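Local coordinates for 2-hydroxyisobutanoyl-CoA mutase large subunit (Aquincola tertiaricarbonis, PDB 4R3U), which catalyses, together with its small cobalamin-binding partner subunit, the interconversion of 2-hydroxyisobutyryl-CoA and (S)-3-hydroxybutyryl-CoA, at residues A[182-195]-A[543-557]. Sequence-based numbering, arbitrary orientation.
Sequences SAWILLAMYVALGE and TIELVKAGATMGDIV
Thr543 OG1, hydrogen-bonded to Leu539 O just ahead of helix 540-549, also meets the indole of Trp184: NE1 reaches it at the ring edge over 3.0 Å, a weak bond bent to 128°. At the other end of the contact Lys548 NZ forms a salt bridge with Glu195 OE2 (2.7 Å), approaching from above the carboxylate plane, and has a longer link to Glu545 OE2. The Lys548 and Glu195 chains run extended beyond CG, and Lys548 CG rests on Ala192 CB at 3.7 Å. Between these polar ends the packing is apolar, knobs into holes. Ile544 sits among Ala188, Val191, Ala192 and Glu195, Val547 among Ile185, Ala188, Met189 and Ala192. At the small Ala188 the axes of helices 183-195 and 543-549 approach to 8.3 Å, crossing at -69°; Ala188 CB lies 3.7 Å from Ile544 N. In return Ile185 wedges between the two helices, among Thr543, Met553, Ile556 and Val557, its CD1 3.7 Å from Val557 CG2. Met553, bent at chi3 (-80°), brings CE to Ser182 and Leu186. A Schellman turn at Gly550 and a capping box of Thr552 and Asp555 join the two C-terminal helices. Helix 183-196, which follows strand 175-178 of the parallel TIM-barrel sheet, is thus covered by this helical pair, with helices 158-164 and 226-243 alongside it and helix 518-532 packing on the pair.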
loop_
_atom_site.group_PDB
_atom_site.type_symbol
_atom_site.label_atom_id
_atom_site.label_comp_id
_atom_site.label_asym_id
_atom_site.label_seq_id
_atom_site.Cartn_x
_atom_site.Cartn_y
_atom_site.Cartn_z
ATOM N N SER A 182 31.161 -18.007 -4.364
ATOM C CA SER A 182 31.104 -19.444 -4.657
ATOM C C SER A 182 29.948 -19.756 -5.639
ATOM O O SER A 182 29.503 -20.909 -5.740
ATOM C CB SER A 182 30.970 -20.246 -3.370
ATOM O OG SER A 182 29.829 -19.824 -2.640
ATOM N N ALA A 183 29.499 -18.721 -6.395
ATOM C CA ALA A 183 28.441 -18.837 -7.393
ATOM C C ALA A 183 28.744 -19.863 -8.473
ATOM O O ALA A 183 27.817 -20.566 -8.909
ATOM C CB ALA A 183 28.166 -17.488 -8.034
ATOM N N TRP A 184 30.028 -19.946 -8.924
ATOM C CA TRP A 184 30.411 -20.861 -9.997
ATOM C C TRP A 184 30.212 -22.325 -9.626
ATOM O O TRP A 184 29.798 -23.121 -10.475
ATOM C CB TRP A 184 31.801 -20.531 -10.562
ATOM C CG TRP A 184 32.967 -21.346 -10.059
ATOM C CD1 TRP A 184 33.580 -22.381 -10.705
ATOM C CD2 TRP A 184 33.711 -21.130 -8.850
ATOM N NE1 TRP A 184 34.661 -22.826 -9.976
ATOM C CE2 TRP A 184 34.761 -22.081 -8.827
ATOM C CE3 TRP A 184 33.582 -20.240 -7.766
ATOM C CZ2 TRP A 184 35.693 -22.147 -7.771
ATOM C CZ3 TRP A 184 34.481 -20.331 -6.708
ATOM C CH2 TRP A 184 35.533 -21.257 -6.724
ATOM N N ILE A 185 30.461 -22.656 -8.343
ATOM C CA ILE A 185 30.302 -23.998 -7.765
ATOM C C ILE A 185 28.804 -24.368 -7.780
ATOM O O ILE A 185 28.444 -25.450 -8.222
ATOM C CB ILE A 185 30.962 -24.062 -6.347
ATOM C CG1 ILE A 185 32.491 -24.017 -6.469
ATOM C CG2 ILE A 185 30.485 -25.290 -5.540
ATOM C CD1 ILE A 185 33.157 -23.658 -5.277
ATOM N N LEU A 186 27.943 -23.443 -7.355
ATOM C CA LEU A 186 26.497 -23.665 -7.377
ATOM C C LEU A 186 25.919 -23.764 -8.774
ATOM O O LEU A 186 25.036 -24.592 -8.994
ATOM C CB LEU A 186 25.756 -22.673 -6.486
ATOM C CG LEU A 186 25.478 -23.243 -5.122
ATOM C CD1 LEU A 186 26.700 -23.255 -4.267
ATOM C CD2 LEU A 186 24.451 -22.483 -4.451
ATOM N N LEU A 187 26.479 -22.993 -9.735
ATOM C CA LEU A 187 26.094 -23.085 -11.137
ATOM C C LEU A 187 26.531 -24.453 -11.727
ATOM O O LEU A 187 25.781 -25.059 -12.500
ATOM C CB LEU A 187 26.668 -21.910 -11.962
ATOM C CG LEU A 187 26.335 -21.898 -13.470
ATOM C CD1 LEU A 187 24.806 -21.937 -13.751
ATOM C CD2 LEU A 187 27.027 -20.759 -14.171
ATOM N N ALA A 188 27.725 -24.939 -11.343
ATOM C CA ALA A 188 28.233 -26.242 -11.768
ATOM C C ALA A 188 27.307 -27.346 -11.251
ATOM O O ALA A 188 27.010 -28.279 -11.995
ATOM C CB ALA A 188 29.639 -26.455 -11.242
ATOM N N MET A 189 26.820 -27.210 -9.999
ATOM C CA MET A 189 25.901 -28.153 -9.354
ATOM C C MET A 189 24.556 -28.156 -10.029
ATOM O O MET A 189 23.965 -29.236 -10.196
ATOM C CB MET A 189 25.722 -27.837 -7.868
ATOM C CG MET A 189 26.862 -28.292 -7.004
ATOM S SD MET A 189 26.621 -27.806 -5.283
ATOM C CE MET A 189 28.211 -28.269 -4.596
ATOM N N TYR A 190 24.073 -26.952 -10.426
ATOM C CA TYR A 190 22.802 -26.805 -11.113
ATOM C C TYR A 190 22.833 -27.519 -12.465
ATOM O O TYR A 190 21.899 -28.271 -12.786
ATOM C CB TYR A 190 22.427 -25.321 -11.261
ATOM C CG TYR A 190 20.960 -25.091 -11.571
ATOM C CD1 TYR A 190 19.983 -25.225 -10.580
ATOM C CD2 TYR A 190 20.550 -24.694 -12.839
ATOM C CE1 TYR A 190 18.631 -24.978 -10.853
ATOM C CE2 TYR A 190 19.201 -24.454 -13.127
ATOM C CZ TYR A 190 18.244 -24.596 -12.132
ATOM O OH TYR A 190 16.919 -24.342 -12.423
ATOM N N VAL A 191 23.940 -27.307 -13.232
ATOM C CA VAL A 191 24.170 -27.912 -14.542
ATOM C C VAL A 191 24.250 -29.429 -14.403
ATOM O O VAL A 191 23.542 -30.137 -15.121
ATOM C CB VAL A 191 25.383 -27.278 -15.290
ATOM C CG1 VAL A 191 25.769 -28.078 -16.544
ATOM C CG2 VAL A 191 25.087 -25.831 -15.653
ATOM N N ALA A 192 25.062 -29.922 -13.444
ATOM C CA ALA A 192 25.207 -31.344 -13.124
ATOM C C ALA A 192 23.848 -31.968 -12.777
ATOM O O ALA A 192 23.558 -33.063 -13.262
ATOM C CB ALA A 192 26.176 -31.519 -11.965
ATOM N N LEU A 193 22.999 -31.257 -11.994
ATOM C CA LEU A 193 21.647 -31.706 -11.616
ATOM C C LEU A 193 20.716 -31.825 -12.850
ATOM O O LEU A 193 20.024 -32.829 -12.995
ATOM C CB LEU A 193 21.031 -30.783 -10.531
ATOM C CG LEU A 193 19.597 -31.110 -10.051
ATOM C CD1 LEU A 193 19.514 -32.453 -9.347
ATOM C CD2 LEU A 193 19.084 -30.056 -9.125
ATOM N N GLY A 194 20.736 -30.805 -13.708
ATOM C CA GLY A 194 19.960 -30.739 -14.940
ATOM C C GLY A 194 20.290 -31.871 -15.875
ATOM O O GLY A 194 19.381 -32.477 -16.445
ATOM N N GLU A 195 21.596 -32.206 -15.986
ATOM C CA GLU A 195 22.092 -33.315 -16.799
ATOM C C GLU A 195 21.602 -34.654 -16.236
ATOM O O GLU A 195 21.040 -35.465 -16.983
ATOM C CB GLU A 195 23.630 -33.275 -16.913
ATOM C CG GLU A 195 24.130 -32.232 -17.907
ATOM C CD GLU A 195 25.627 -31.971 -17.978
ATOM O OE1 GLU A 195 26.109 -31.608 -19.077
ATOM O OE2 GLU A 195 26.310 -32.070 -16.933
ATOM N N THR A 543 34.697 -27.772 -12.954
ATOM C CA THR A 543 33.947 -27.629 -11.701
ATOM C C THR A 543 32.663 -28.500 -11.807
ATOM O O THR A 543 32.267 -29.109 -10.806
ATOM C CB THR A 543 33.640 -26.160 -11.367
ATOM O OG1 THR A 543 34.804 -25.360 -11.533
ATOM C CG2 THR A 543 33.117 -25.979 -9.944
ATOM N N ILE A 544 32.050 -28.592 -13.025
ATOM C CA ILE A 544 30.890 -29.464 -13.290
ATOM C C ILE A 544 31.305 -30.941 -13.050
ATOM O O ILE A 544 30.592 -31.659 -12.346
ATOM C CB ILE A 544 30.193 -29.225 -14.682
ATOM C CG1 ILE A 544 29.687 -27.771 -14.828
ATOM C CG2 ILE A 544 29.013 -30.192 -14.893
ATOM C CD1 ILE A 544 29.498 -27.295 -16.275
ATOM N N GLU A 545 32.487 -31.362 -13.553
ATOM C CA GLU A 545 32.985 -32.725 -13.344
ATOM C C GLU A 545 33.303 -33.025 -11.879
ATOM O O GLU A 545 32.973 -34.104 -11.370
ATOM C CB GLU A 545 34.172 -33.029 -14.255
ATOM C CG GLU A 545 33.767 -33.305 -15.699
ATOM C CD GLU A 545 32.649 -34.320 -15.880
ATOM O OE1 GLU A 545 32.827 -35.475 -15.430
ATOM O OE2 GLU A 545 31.573 -33.942 -16.404
ATOM N N LEU A 546 33.859 -32.031 -11.187
ATOM C CA LEU A 546 34.204 -32.112 -9.775
ATOM C C LEU A 546 32.994 -32.361 -8.872
ATOM O O LEU A 546 32.983 -33.356 -8.143
ATOM C CB LEU A 546 34.955 -30.848 -9.332
ATOM C CG LEU A 546 36.473 -30.849 -9.561
ATOM C CD1 LEU A 546 37.016 -29.430 -9.531
ATOM C CD2 LEU A 546 37.187 -31.742 -8.541
ATOM N N VAL A 547 31.991 -31.466 -8.910
ATOM C CA VAL A 547 30.728 -31.590 -8.143
ATOM C C VAL A 547 30.027 -32.959 -8.387
ATOM O O VAL A 547 29.592 -33.609 -7.421
ATOM C CB VAL A 547 29.774 -30.366 -8.283
ATOM C CG1 VAL A 547 30.483 -29.074 -7.881
ATOM C CG2 VAL A 547 29.170 -30.246 -9.679
ATOM N N LYS A 548 30.026 -33.425 -9.673
ATOM C CA LYS A 548 29.492 -34.717 -10.110
ATOM C C LYS A 548 30.239 -35.837 -9.408
ATOM O O LYS A 548 29.609 -36.784 -8.918
ATOM C CB LYS A 548 29.642 -34.892 -11.635
ATOM C CG LYS A 548 28.479 -34.352 -12.432
ATOM C CD LYS A 548 28.801 -34.239 -13.901
ATOM C CE LYS A 548 27.551 -34.157 -14.750
ATOM N NZ LYS A 548 27.874 -34.158 -16.208
ATOM N N ALA A 549 31.588 -35.718 -9.353
ATOM C CA ALA A 549 32.474 -36.720 -8.777
ATOM C C ALA A 549 32.384 -36.854 -7.239
ATOM O O ALA A 549 32.929 -37.804 -6.666
ATOM C CB ALA A 549 33.904 -36.464 -9.238
ATOM N N GLY A 550 31.680 -35.929 -6.605
ATOM C CA GLY A 550 31.489 -35.908 -5.160
ATOM C C GLY A 550 32.313 -34.873 -4.410
ATOM O O GLY A 550 32.413 -34.942 -3.180
ATOM N N ALA A 551 32.902 -33.892 -5.141
ATOM C CA ALA A 551 33.676 -32.813 -4.521
ATOM C C ALA A 551 32.725 -31.877 -3.784
ATOM O O ALA A 551 31.585 -31.635 -4.224
ATOM C CB ALA A 551 34.436 -32.025 -5.582
ATOM N N THR A 552 33.195 -31.357 -2.654
ATOM C CA THR A 552 32.435 -30.393 -1.866
ATOM C C THR A 552 32.882 -29.008 -2.294
ATOM O O THR A 552 33.906 -28.878 -2.970
ATOM C CB THR A 552 32.603 -30.630 -0.360
ATOM O OG1 THR A 552 33.941 -30.309 0.015
ATOM C CG2 THR A 552 32.248 -32.049 0.065
ATOM N N MET A 553 32.115 -27.973 -1.914
ATOM C CA MET A 553 32.453 -26.588 -2.210
ATOM C C MET A 553 33.821 -26.241 -1.577
ATOM O O MET A 553 34.663 -25.628 -2.233
ATOM C CB MET A 553 31.352 -25.667 -1.663
ATOM C CG MET A 553 31.666 -24.205 -1.839
ATOM S SD MET A 553 30.552 -23.172 -0.937
ATOM C CE MET A 553 29.185 -23.175 -1.998
ATOM N N GLY A 554 33.998 -26.660 -0.317
ATOM C CA GLY A 554 35.221 -26.511 0.462
ATOM C C GLY A 554 36.431 -27.116 -0.213
ATOM O O GLY A 554 37.487 -26.488 -0.229
ATOM N N ASP A 555 36.282 -28.317 -0.810
ATOM C CA ASP A 555 37.383 -28.989 -1.542
ATOM C C ASP A 555 37.901 -28.066 -2.660
ATOM O O ASP A 555 39.107 -27.813 -2.742
ATOM C CB ASP A 555 36.916 -30.319 -2.184
ATOM C CG ASP A 555 36.560 -31.472 -1.266
ATOM O OD1 ASP A 555 37.211 -31.622 -0.214
ATOM O OD2 ASP A 555 35.679 -32.265 -1.634
ATOM N N ILE A 556 36.954 -27.541 -3.480
ATOM C CA ILE A 556 37.149 -26.644 -4.621
ATOM C C ILE A 556 37.712 -25.297 -4.179
ATOM O O ILE A 556 38.741 -24.866 -4.723
ATOM C CB ILE A 556 35.851 -26.529 -5.498
ATOM C CG1 ILE A 556 35.388 -27.940 -6.005
ATOM C CG2 ILE A 556 36.054 -25.581 -6.684
ATOM C CD1 ILE A 556 33.921 -28.035 -6.468
ATOM N N VAL A 557 37.040 -24.642 -3.197
ATOM C CA VAL A 557 37.413 -23.336 -2.630
ATOM C C VAL A 557 38.820 -23.349 -2.011
ATOM O O VAL A 557 39.632 -22.463 -2.325
ATOM C CB VAL A 557 36.325 -22.776 -1.669
ATOM C CG1 VAL A 557 36.876 -21.715 -0.709
ATOM C CG2 VAL A 557 35.118 -22.246 -2.444
#